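Local coordinates for protein myosin-I heavy chain (Dictyostelium discoideum, PDB 5EJR) that powers actin-based movement with its ATPase motor in early phagocytosis and adhesion, the part here being the second MyTH4-FERM unit of its tail, at residues Leu134-Ser139 and Asn227-Ile232; Phe200-Asn203 and Gly207-Ser210. All blocks are in the same frame, centred on the assembly; numbering follows the deposited sequence.

Contact 1. Residues Leu134-Ser139 and Asn227-Ile232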
ATOM      1  N   LEU A 134     -19.035  -0.601  -0.081  1.00 28.97           N
ATOM      2  CA  LEU A 134     -19.301  -1.379  -1.284  1.00 28.26           C
ATOM      3  C   LEU A 134     -19.306  -0.402  -2.452  1.00 32.15           C
ATOM      4  O   LEU A 134     -18.687  -0.680  -3.487  1.00 32.19           O
ATOM      5  CB  LEU A 134     -20.676  -2.095  -1.247  1.00 28.52           C
ATOM      6  CG  LEU A 134     -20.920  -3.168  -0.196  1.00 32.20           C
ATOM      7  CD1 LEU A 134     -22.400  -3.528  -0.142  1.00 32.10           C
ATOM      8  CD2 LEU A 134     -20.110  -4.416  -0.476  1.00 34.39           C
ATOM      9  N   SER A 135     -20.013   0.739  -2.298  1.00 27.62           N
ATOM     10  CA  SER A 135     -20.161   1.744  -3.363  1.00 28.06           C
ATOM     11  C   SER A 135     -18.829   2.369  -3.828  1.00 34.07           C
ATOM     12  O   SER A 135     -18.748   2.807  -4.968  1.00 35.19           O
ATOM     13  CB  SER A 135     -21.161   2.828  -2.968  1.00 32.32           C
ATOM     14  OG  SER A 135     -20.625   3.671  -1.963  1.00 43.51           O
ATOM     15  N   ILE A 136     -17.802   2.402  -2.960  1.00 29.74           N
ATOM     16  CA  ILE A 136     -16.493   2.925  -3.366  1.00 30.19           C
ATOM     17  C   ILE A 136     -15.707   1.881  -4.198  1.00 36.02           C
ATOM     18  O   ILE A 136     -14.862   2.268  -5.008  1.00 34.21           O
ATOM     19  CB  ILE A 136     -15.648   3.523  -2.202  1.00 32.99           C
ATOM     20  CG1 ILE A 136     -15.470   2.540  -1.042  1.00 33.26           C
ATOM     21  CG2 ILE A 136     -16.228   4.868  -1.731  1.00 33.79           C
ATOM     22  CD1 ILE A 136     -14.339   2.871  -0.060  1.00 43.79           C
ATOM     23  N   THR A 137     -16.042   0.570  -4.042  1.00 33.88           N
ATOM     24  CA  THR A 137     -15.360  -0.549  -4.710  1.00 33.62           C
ATOM     25  C   THR A 137     -15.983  -0.967  -6.058  1.00 39.49           C
ATOM     26  O   THR A 137     -15.321  -0.891  -7.092  1.00 39.81           O
ATOM     27  CB  THR A 137     -15.249  -1.731  -3.746  1.00 33.56           C
ATOM     28  OG1 THR A 137     -14.994  -1.211  -2.446  1.00 26.72           O
ATOM     29  CG2 THR A 137     -14.115  -2.693  -4.128  1.00 31.31           C
ATOM     30  N   PHE A 138     -17.222  -1.452  -6.040  1.00 35.94           N
ATOM     31  CA  PHE A 138     -17.886  -1.944  -7.247  1.00 35.26           C
ATOM     32  C   PHE A 138     -19.323  -1.470  -7.312  1.00 40.85           C
ATOM     33  O   PHE A 138     -19.947  -1.174  -6.297  1.00 38.89           O
ATOM     34  CB  PHE A 138     -17.793  -3.494  -7.353  1.00 35.99           C
ATOM     35  CG  PHE A 138     -18.130  -4.231  -6.081  1.00 36.08           C
ATOM     36  CD1 PHE A 138     -19.455  -4.425  -5.698  1.00 38.82           C
ATOM     37  CD2 PHE A 138     -17.129  -4.670  -5.230  1.00 36.58           C
ATOM     38  CE1 PHE A 138     -19.768  -5.055  -4.493  1.00 39.58           C
ATOM     39  CE2 PHE A 138     -17.443  -5.307  -4.027  1.00 39.77           C
ATOM     40  CZ  PHE A 138     -18.761  -5.490  -3.665  1.00 38.22           C
ATOM     41  N   SER A 139     -19.824  -1.380  -8.523  1.00 38.85           N
ATOM     42  CA  SER A 139     -21.166  -0.943  -8.802  1.00 39.29           C
ATOM     43  C   SER A 139     -22.144  -2.117  -8.648  1.00 44.21           C
ATOM     44  O   SER A 139     -21.771  -3.254  -8.961  1.00 43.40           O
ATOM     45  CB  SER A 139     -21.216  -0.444 -10.243  1.00 43.37           C
ATOM     46  OG  SER A 139     -22.523  -0.119 -10.689  1.00 58.58           O
ATOM     47  N   ASN A 227      -7.248  10.604   0.604  1.00 37.23           N
ATOM     48  CA  ASN A 227      -8.625  10.404   0.158  1.00 36.40           C
ATOM     49  C   ASN A 227      -8.741   8.921  -0.214  1.00 37.53           C
ATOM     50  O   ASN A 227      -7.719   8.242  -0.326  1.00 35.69           O
ATOM     51  CB  ASN A 227      -8.952  11.273  -1.061  1.00 40.97           C
ATOM     52  CG  ASN A 227      -8.379  12.673  -1.043  1.00 81.37           C
ATOM     53  OD1 ASN A 227      -8.309  13.345  -0.003  1.00 81.74           O
ATOM     54  ND2 ASN A 227      -7.969  13.151  -2.211  1.00 73.94           N
ATOM     55  N   THR A 228      -9.980   8.432  -0.435  1.00 33.26           N
ATOM     56  CA  THR A 228     -10.317   7.049  -0.816  1.00 31.68           C
ATOM     57  C   THR A 228      -9.430   6.491  -1.924  1.00 32.30           C
ATOM     58  O   THR A 228      -8.975   5.357  -1.830  1.00 31.71           O
ATOM     59  CB  THR A 228     -11.799   6.990  -1.255  1.00 34.28           C
ATOM     60  OG1 THR A 228     -12.597   7.530  -0.204  1.00 34.06           O
ATOM     61  CG2 THR A 228     -12.269   5.580  -1.581  1.00 31.01           C
ATOM     62  N   TYR A 229      -9.189   7.296  -2.964  1.00 27.84           N
ATOM     63  CA  TYR A 229      -8.478   6.889  -4.153  1.00 26.31           C
ATOM     64  C   TYR A 229      -7.050   7.426  -4.259  1.00 28.98           C
ATOM     65  O   TYR A 229      -6.467   7.363  -5.337  1.00 27.51           O
ATOM     66  CB  TYR A 229      -9.312   7.269  -5.387  1.00 27.49           C
ATOM     67  CG  TYR A 229     -10.723   6.695  -5.360  1.00 29.51           C
ATOM     68  CD1 TYR A 229     -10.954   5.351  -5.635  1.00 31.69           C
ATOM     69  CD2 TYR A 229     -11.816   7.489  -5.025  1.00 31.05           C
ATOM     70  CE1 TYR A 229     -12.247   4.821  -5.638  1.00 33.09           C
ATOM     71  CE2 TYR A 229     -13.113   6.960  -4.985  1.00 33.11           C
ATOM     72  CZ  TYR A 229     -13.320   5.628  -5.301  1.00 39.84           C
ATOM     73  OH  TYR A 229     -14.579   5.085  -5.255  1.00 45.51           O
ATOM     74  N   THR A 230      -6.469   7.920  -3.159  1.00 24.82           N
ATOM     75  CA  THR A 230      -5.100   8.455  -3.237  1.00 22.06           C
ATOM     76  C   THR A 230      -4.082   7.361  -3.585  1.00 23.34           C
ATOM     77  O   THR A 230      -4.044   6.310  -2.933  1.00 20.58           O
ATOM     78  CB  THR A 230      -4.741   9.233  -1.970  1.00 27.92           C
ATOM     79  OG1 THR A 230      -5.692  10.291  -1.801  1.00 26.66           O
ATOM     80  CG2 THR A 230      -3.319   9.838  -2.025  1.00 27.86           C
ATOM     81  N   THR A 231      -3.249   7.628  -4.595  1.00 21.94           N
ATOM     82  CA  THR A 231      -2.174   6.699  -4.954  1.00 21.70           C
ATOM     83  C   THR A 231      -0.910   7.010  -4.144  1.00 24.70           C
ATOM     84  O   THR A 231      -0.736   8.121  -3.617  1.00 23.93           O
ATOM     85  CB  THR A 231      -1.839   6.767  -6.443  1.00 29.42           C
ATOM     86  OG1 THR A 231      -1.338   8.070  -6.735  1.00 33.93           O
ATOM     87  CG2 THR A 231      -3.001   6.374  -7.343  1.00 27.23           C
ATOM     88  N   ILE A 232       0.012   6.047  -4.104  1.00 20.07           N
ATOM     89  CA  ILE A 232       1.300   6.202  -3.428  1.00 19.55           C
ATOM     90  C   ILE A 232       2.115   7.329  -4.106  1.00 23.23           C
ATOM     91  O   ILE A 232       2.791   8.093  -3.413  1.00 21.55           O
ATOM     92  CB  ILE A 232       1.996   4.811  -3.367  1.00 22.99           C
ATOM     93  CG1 ILE A 232       1.200   3.877  -2.408  1.00 23.35           C
ATOM     94  CG2 ILE A 232       3.513   4.890  -3.002  1.00 22.92           C
ATOM     95  CD1 ILE A 232       1.304   4.137  -0.839  1.00 30.17           C
TER
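Tyr229 and Ile136 make the polar link of this contact: the phenol OH donates to Ile136 O at 2.8 Å. The donor lies in the carbonyl plane, on a lone pair, with a C=O...OH angle of 116°, and the acceptor in turn sits at the ring's edge, near its plane. Near the end of helix 121-137 a carbonyl can be reached by a partner from outside the helix, and tyrosine suits the task because its long, flat side chain carries a donor at its far end. The CB of Tyr229 does not point at the helix; the length of the ring brings the hydroxyl there.

The apolar part lies beside this bond. Thr228 CG2 meets Ile136 CD1 at 3.7 Å, and the same methyl stands 3.7 Å above the plane of the Tyr229 ring, over its centre, so the isoleucine and the ring share it. The methyl stands anti to the backbone N of Thr228 (chi1 -55° for OG1), while OG1 and Tyr132 OH share a weak hydrogen bond. Beta branching puts both CB and CG2 of Ile136 beside the phenol, CG2 3.9 Å from Tyr229 OH.

Bonds within the loop set its shape: Thr230 N to Asn227 O closes a type I beta turn, and Thr230 OG1 accepts from Asn227 N at 2.9 Å. Thr231 then N-caps helix 232-243. The arrangement is an interdomain contact of a MyTH4-FERM tandem, in which a turn of the ubiquitin-like FERM lobe rests against the end of a MyTH4 helix.

Contact 2. Residues Phe200-Asn203 and Gly207-Ser210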
ATOM      1  N   PHE A 200     -12.924   7.605   8.018  1.00 33.27           N
ATOM      2  CA  PHE A 200     -14.241   7.824   7.416  1.00 33.71           C
ATOM      3  C   PHE A 200     -15.281   8.313   8.469  1.00 39.62           C
ATOM      4  O   PHE A 200     -16.030   9.256   8.216  1.00 39.61           O
ATOM      5  CB  PHE A 200     -14.727   6.532   6.725  1.00 34.55           C
ATOM      6  CG  PHE A 200     -16.184   6.559   6.333  1.00 36.32           C
ATOM      7  CD1 PHE A 200     -16.628   7.378   5.301  1.00 38.94           C
ATOM      8  CD2 PHE A 200     -17.109   5.746   6.976  1.00 37.98           C
ATOM      9  CE1 PHE A 200     -17.973   7.399   4.940  1.00 40.08           C
ATOM     10  CE2 PHE A 200     -18.450   5.769   6.611  1.00 41.09           C
ATOM     11  CZ  PHE A 200     -18.870   6.585   5.590  1.00 39.32           C
ATOM     12  N   ARG A 201     -15.295   7.656   9.629  1.00 37.28           N
ATOM     13  CA  ARG A 201     -16.165   7.932  10.757  1.00 39.02           C
ATOM     14  C   ARG A 201     -15.943   9.323  11.333  1.00 43.94           C
ATOM     15  O   ARG A 201     -16.901  10.095  11.410  1.00 43.23           O
ATOM     16  CB  ARG A 201     -15.997   6.848  11.830  1.00 38.09           C
ATOM     17  CG  ARG A 201     -16.821   5.631  11.500  1.00 41.45           C
ATOM     18  CD  ARG A 201     -16.484   4.449  12.380  1.00 44.11           C
ATOM     19  NE  ARG A 201     -17.233   3.284  11.923  1.00 41.69           N
ATOM     20  CZ  ARG A 201     -17.164   2.078  12.462  1.00 51.78           C
ATOM     21  NH1 ARG A 201     -16.343   1.842  13.478  1.00 44.03           N
ATOM     22  NH2 ARG A 201     -17.890   1.088  11.973  1.00 40.34           N
ATOM     23  N   SER A 202     -14.680   9.668  11.680  1.00 41.85           N
ATOM     24  CA  SER A 202     -14.372  10.987  12.233  1.00 42.50           C
ATOM     25  C   SER A 202     -14.539  12.119  11.195  1.00 46.91           C
ATOM     26  O   SER A 202     -14.869  13.237  11.592  1.00 48.19           O
ATOM     27  CB  SER A 202     -13.013  11.008  12.922  1.00 45.93           C
ATOM     28  OG  SER A 202     -11.956  10.623  12.063  1.00 57.55           O
ATOM     29  N   ASN A 203     -14.412  11.832   9.885  1.00 41.51           N
ATOM     30  CA  ASN A 203     -14.657  12.854   8.862  1.00 41.91           C
ATOM     31  C   ASN A 203     -16.174  13.155   8.739  1.00 48.10           C
ATOM     32  O   ASN A 203     -16.544  14.291   8.450  1.00 47.32           O
ATOM     33  CB  ASN A 203     -14.038  12.490   7.514  1.00 42.64           C
ATOM     34  CG  ASN A 203     -14.318  13.494   6.420  1.00 73.70           C
ATOM     35  OD1 ASN A 203     -13.643  14.521   6.288  1.00 70.11           O
ATOM     36  ND2 ASN A 203     -15.351  13.236   5.625  1.00 67.49           N
ATOM     37  N   GLY A 207     -15.843  16.333  10.566  1.00 52.60           N
ATOM     38  CA  GLY A 207     -15.548  17.063   9.337  1.00 52.22           C
ATOM     39  C   GLY A 207     -14.066  17.269   9.064  1.00 57.59           C
ATOM     40  O   GLY A 207     -13.707  17.828   8.020  1.00 57.01           O
ATOM     41  N   ASP A 208     -13.195  16.813   9.997  1.00 54.69           N
ATOM     42  CA  ASP A 208     -11.734  16.934   9.917  1.00 54.77           C
ATOM     43  C   ASP A 208     -11.114  16.157   8.746  1.00 56.14           C
ATOM     44  O   ASP A 208     -11.623  15.096   8.367  1.00 55.14           O
ATOM     45  CB  ASP A 208     -11.069  16.533  11.255  1.00 57.60           C
ATOM     46  CG  ASP A 208     -11.595  15.260  11.894  1.00 71.06           C
ATOM     47  OD1 ASP A 208     -12.149  14.409  11.160  1.00 73.37           O
ATOM     48  OD2 ASP A 208     -11.440  15.106  13.129  1.00 74.22           O
ATOM     49  N   ILE A 209     -10.011  16.690   8.188  1.00 50.99           N
ATOM     50  CA  ILE A 209      -9.298  16.107   7.046  1.00 49.66           C
ATOM     51  C   ILE A 209      -8.491  14.870   7.437  1.00 48.62           C
ATOM     52  O   ILE A 209      -7.677  14.922   8.361  1.00 48.32           O
ATOM     53  CB  ILE A 209      -8.437  17.162   6.279  1.00 53.57           C
ATOM     54  CG1 ILE A 209      -7.619  16.540   5.110  1.00 53.54           C
ATOM     55  CG2 ILE A 209      -7.531  17.984   7.217  1.00 56.21           C
ATOM     56  CD1 ILE A 209      -8.365  16.364   3.759  1.00 63.55           C
ATOM     57  N   SER A 210      -8.707  13.769   6.701  1.00 41.13           N
ATOM     58  CA  SER A 210      -7.978  12.520   6.901  1.00 39.22           C
ATOM     59  C   SER A 210      -6.505  12.682   6.459  1.00 39.86           C
ATOM     60  O   SER A 210      -6.231  13.261   5.409  1.00 37.07           O
ATOM     61  CB  SER A 210      -8.643  11.389   6.126  1.00 42.14           C
ATOM     62  OG  SER A 210      -9.896  11.064   6.702  1.00 51.73           O
TER
HETATM   63  O   HOH W   1     -10.737  11.974   9.800  1.00 47.46           O
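The end of helix 194-205 and the turn that leads out of it form this contact, a helix C-terminus finished by a glycine of positive phi. Gly207, at phi 85°, is the first residue to leave the helical conformation; glycine, with no CB to meet the preceding carbonyl oxygen, takes these angles readily. Its N makes two weak hydrogen bonds back to the last turn. One goes to Asn203 O at 3.0 Å, with an N-H...O angle of 121°, the other to Ser202 O at 3.4 Å. Sharing one N-H between two carbonyls bends both bonds. Gly207 CA adds a C-H...O contact to Asn203 O.

Asp208 has CG between its backbone N and carbonyl carbon (chi1 45°), which brings the carboxylate back beside the helix. There OD1 lies 3.0 Å from Ser202 O; both are acceptors, so this approach is no bond and probably costs some electrostatic energy. A water that donates to Asp208 OD1 at 3.1 Å probably offsets part of this cost on the carboxylate side. Ser202 OG has Gln198 O, one turn earlier, as its main partner, and the water, 2.9 Å from OG, must share or compete for the same proton; Ser210 OG gives the water a weak bond. Serine suits both places, its short hydroxyl leaving room for the water. Asn203, with CG anti to its backbone N, lays its side chain along the emerging chain, CB 3.7 Å from Asp208 O.

The CB of Phe200 points away from the turn, and its ring stacks on Tyr132 and meets Phe133 edge-to-face on helix 121-137, while Arg201 forms a salt bridge with Glu129 of that helix. Ser210 pairs through its backbone with Ile226 where strand 211-215 begins beside strand 221-225.

Overall arrangement
Both contacts lie where the MyTH4 helices meet the ubiquitin-like lobe of the FERM domain, with centres about 16 Å apart and nearest atoms about 5 Å apart. Contact 2 is local in sequence and lies on the surface; it is nested inside the chain loop that contact 1 closes over 87 residues. Contact 1 is partly buried, pairing methyl groups with a single tyrosine bond, whereas contact 2 relies on weak backbone bonds, a carboxylate and a water. Helix 121-137 connects them: it supplies Ile136 to contact 1 and carries Tyr132, which stacks with Phe200 of contact 2 and weakly bonds Thr228 of contact 1.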